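Local coordinates for protein prolyl-tRNA synthetase (Giardia lamblia ATCC 50803, PDB 3IAL) that probably charges tRNA(Pro) with L-proline in an ATP-dependent reaction, and is caught here with the prolyl-adenylate intermediate bound, at residues S199-Q207 against K425-H436. Sequence-based numbering, arbitrary orientation.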
# COMPACT_ATOMS: atom_id res chain seq x y z
N SER B 199 9.69 -18.38 4.75
CA SER B 199 10.63 -19.43 4.31
C SER B 199 10.91 -19.44 2.81
O SER B 199 12.07 -19.34 2.40
CB SER B 199 10.14 -20.81 4.78
OG SER B 199 10.19 -20.89 6.20
N ASP B 200 9.88 -19.56 1.98
CA ASP B 200 10.09 -19.62 0.53
C ASP B 200 10.73 -18.34 0.00
O ASP B 200 11.59 -18.39 -0.88
CB ASP B 200 8.78 -19.87 -0.24
CG ASP B 200 8.13 -21.21 0.10
OD1 ASP B 200 8.72 -22.04 0.82
OD2 ASP B 200 7.01 -21.43 -0.39
N GLU B 201 10.31 -17.19 0.54
CA GLU B 201 10.76 -15.89 0.03
C GLU B 201 11.86 -15.22 0.88
O GLU B 201 12.87 -14.79 0.33
CB GLU B 201 9.57 -14.96 -0.17
CG GLU B 201 8.59 -15.47 -1.26
CD GLU B 201 9.19 -15.44 -2.67
OE1 GLU B 201 9.78 -14.41 -3.06
OE2 GLU B 201 9.06 -16.44 -3.39
N LEU B 202 11.68 -15.16 2.20
CA LEU B 202 12.68 -14.51 3.06
C LEU B 202 13.71 -15.47 3.64
O LEU B 202 14.57 -15.05 4.40
CB LEU B 202 12.01 -13.71 4.19
CG LEU B 202 11.12 -12.58 3.69
CD1 LEU B 202 10.41 -11.94 4.89
CD2 LEU B 202 11.92 -11.54 2.88
N CYS B 203 13.61 -16.74 3.27
CA CYS B 203 14.64 -17.73 3.59
C CYS B 203 14.99 -17.90 5.07
O CYS B 203 16.14 -18.16 5.40
CB CYS B 203 15.93 -17.41 2.82
SG CYS B 203 15.70 -17.30 1.06
N PHE B 204 14.00 -17.75 5.96
CA PHE B 204 14.21 -18.06 7.38
C PHE B 204 13.07 -18.89 7.97
O PHE B 204 12.05 -19.12 7.32
CB PHE B 204 14.49 -16.79 8.21
CG PHE B 204 13.28 -15.92 8.45
CD1 PHE B 204 12.43 -16.18 9.51
CD2 PHE B 204 13.00 -14.84 7.62
CE1 PHE B 204 11.31 -15.38 9.74
CE2 PHE B 204 11.88 -14.04 7.84
CZ PHE B 204 11.04 -14.30 8.90
N LYS B 205 13.26 -19.35 9.20
CA LYS B 205 12.37 -20.29 9.86
C LYS B 205 11.97 -19.74 11.22
O LYS B 205 12.74 -19.03 11.86
CB LYS B 205 13.10 -21.62 10.04
CG LYS B 205 12.22 -22.77 10.43
CD LYS B 205 13.01 -24.04 10.59
CE LYS B 205 12.16 -25.13 11.26
NZ LYS B 205 12.93 -26.41 11.42
N GLY B 206 10.77 -20.09 11.67
CA GLY B 206 10.32 -19.77 13.01
C GLY B 206 9.75 -21.01 13.67
O GLY B 206 9.37 -21.95 12.98
N GLN B 207 9.70 -21.02 15.00
CA GLN B 207 9.07 -22.12 15.73
C GLN B 207 7.56 -21.90 15.83
O GLN B 207 7.11 -20.98 16.51
CB GLN B 207 9.66 -22.27 17.13
CG GLN B 207 9.07 -23.44 17.92
CD GLN B 207 9.35 -24.79 17.28
OE1 GLN B 207 10.49 -25.14 17.01
NE2 GLN B 207 8.29 -25.56 17.04
N LYS B 425 19.46 -17.59 -2.69
CA LYS B 425 18.34 -17.86 -1.79
C LYS B 425 18.50 -19.18 -1.06
O LYS B 425 18.31 -19.24 0.16
CB LYS B 425 17.03 -17.92 -2.57
CG LYS B 425 16.35 -16.58 -2.79
CD LYS B 425 15.07 -16.74 -3.60
CE LYS B 425 13.96 -17.44 -2.82
NZ LYS B 425 12.68 -17.37 -3.57
N ALA B 426 18.82 -20.23 -1.81
CA ALA B 426 18.94 -21.58 -1.25
C ALA B 426 20.09 -21.68 -0.25
O ALA B 426 19.96 -22.40 0.75
CB ALA B 426 19.08 -22.62 -2.37
N ARG B 427 21.20 -20.98 -0.48
CA ARG B 427 22.28 -20.91 0.52
C ARG B 427 21.86 -20.13 1.77
O ARG B 427 22.15 -20.56 2.89
CB ARG B 427 23.57 -20.30 -0.06
CG ARG B 427 24.25 -21.16 -1.12
CD ARG B 427 25.60 -20.59 -1.55
NE ARG B 427 25.53 -19.21 -2.03
CZ ARG B 427 25.32 -18.83 -3.29
NH1 ARG B 427 25.13 -19.73 -4.26
NH2 ARG B 427 25.29 -17.54 -3.59
N LEU B 428 21.17 -19.00 1.60
CA LEU B 428 20.67 -18.24 2.75
C LEU B 428 19.71 -19.10 3.59
O LEU B 428 19.80 -19.13 4.83
CB LEU B 428 19.94 -16.96 2.30
CG LEU B 428 20.73 -15.84 1.62
CD1 LEU B 428 19.79 -14.65 1.37
CD2 LEU B 428 21.95 -15.39 2.42
N LYS B 429 18.82 -19.81 2.91
CA LYS B 429 17.80 -20.66 3.53
C LYS B 429 18.43 -21.78 4.36
O LYS B 429 18.08 -21.98 5.52
CB LYS B 429 16.92 -21.28 2.44
CG LYS B 429 15.56 -21.77 2.88
CD LYS B 429 14.75 -22.19 1.65
CE LYS B 429 13.44 -22.85 2.03
NZ LYS B 429 13.64 -24.17 2.68
N GLU B 430 19.37 -22.50 3.74
CA GLU B 430 20.07 -23.59 4.40
C GLU B 430 20.81 -23.10 5.65
O GLU B 430 20.81 -23.76 6.69
CB GLU B 430 21.06 -24.26 3.42
CG GLU B 430 21.77 -25.50 3.96
CD GLU B 430 20.81 -26.63 4.34
OE1 GLU B 430 20.02 -27.06 3.47
OE2 GLU B 430 20.84 -27.08 5.51
N LYS B 431 21.46 -21.94 5.54
CA LYS B 431 22.21 -21.38 6.66
C LYS B 431 21.25 -20.88 7.77
O LYS B 431 21.52 -21.09 8.95
CB LYS B 431 23.12 -20.26 6.14
CG LYS B 431 24.16 -19.75 7.14
CD LYS B 431 25.21 -18.88 6.43
CE LYS B 431 26.04 -18.02 7.39
NZ LYS B 431 25.36 -16.72 7.76
N ALA B 432 20.13 -20.27 7.39
CA ALA B 432 19.13 -19.81 8.37
C ALA B 432 18.43 -20.96 9.09
O ALA B 432 18.21 -20.90 10.30
CB ALA B 432 18.09 -18.92 7.69
N PHE B 433 18.08 -22.01 8.35
CA PHE B 433 17.41 -23.17 8.94
C PHE B 433 18.36 -23.92 9.86
O PHE B 433 17.96 -24.41 10.92
CB PHE B 433 16.89 -24.11 7.85
CG PHE B 433 15.56 -23.70 7.25
CD1 PHE B 433 15.26 -22.35 7.02
CD2 PHE B 433 14.63 -24.65 6.88
CE1 PHE B 433 14.05 -21.98 6.45
CE2 PHE B 433 13.42 -24.29 6.31
CZ PHE B 433 13.13 -22.94 6.10
N ALA B 434 19.63 -24.02 9.46
CA ALA B 434 20.64 -24.66 10.30
C ALA B 434 20.76 -23.87 11.60
O ALA B 434 20.82 -24.47 12.68
CB ALA B 434 21.99 -24.74 9.59
N PHE B 435 20.74 -22.54 11.51
CA PHE B 435 20.83 -21.70 12.69
C PHE B 435 19.66 -21.93 13.64
O PHE B 435 19.87 -22.06 14.86
CB PHE B 435 20.88 -20.22 12.33
CG PHE B 435 20.82 -19.33 13.53
CD1 PHE B 435 21.90 -19.24 14.39
CD2 PHE B 435 19.67 -18.61 13.82
CE1 PHE B 435 21.85 -18.42 15.52
CE2 PHE B 435 19.62 -17.80 14.95
CZ PHE B 435 20.71 -17.70 15.79
N HIS B 436 18.44 -21.96 13.10
CA HIS B 436 17.26 -22.27 13.90
C HIS B 436 17.40 -23.64 14.57
O HIS B 436 17.25 -23.76 15.79
CB HIS B 436 15.99 -22.26 13.04
CG HIS B 436 14.80 -22.81 13.75
ND1 HIS B 436 13.94 -22.02 14.48
CD2 HIS B 436 14.34 -24.08 13.88
CE1 HIS B 436 12.99 -22.78 15.01
NE2 HIS B 436 13.22 -24.03 14.66
O HOH W 1 12.08 -14.73 -4.14
O HOH W 2 13.83 -19.37 14.31
O HOH W 3 15.82 -18.89 10.71
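K205 lays its aliphatic chain over two aromatic rings of helix 416-438. Its CB sits above one face of F433, 4.0 Å from the ring centroid, and its CD above a face of H436; both are CH-pi contacts. With CG anti to the backbone N (chi1 -168°) and the chain extended beyond it, K205 crosses H436 at about a right angle and places NZ for a hydrogen bond to N437 OD1. The CZ of F433 also meets S199 OG at 3.6 Å, and that hydroxyl donates to F204 O.

Apolar packing continues along the helix: C203 CB rests against L428 CB, and F204 CB against A432 CB. C203, two residues past the end of helix 180-201, is the first to leave helical geometry and has positive phi; its O receives the CA-H of K429 nearly straight on (166° at H). Helix 416-438 here runs beside the segment that leads from helix 180-201 of the class II synthetase core into strand 207-211.

K425 NZ makes a weak hydrogen bond to D200 O (3.1 Å) and a long salt bridge to E201 OE2 (3.7 Å), while one water joins NZ to E201 OE1. A second water connects K205 O with H436 ND1, and a third bridges K205 N to A432 O.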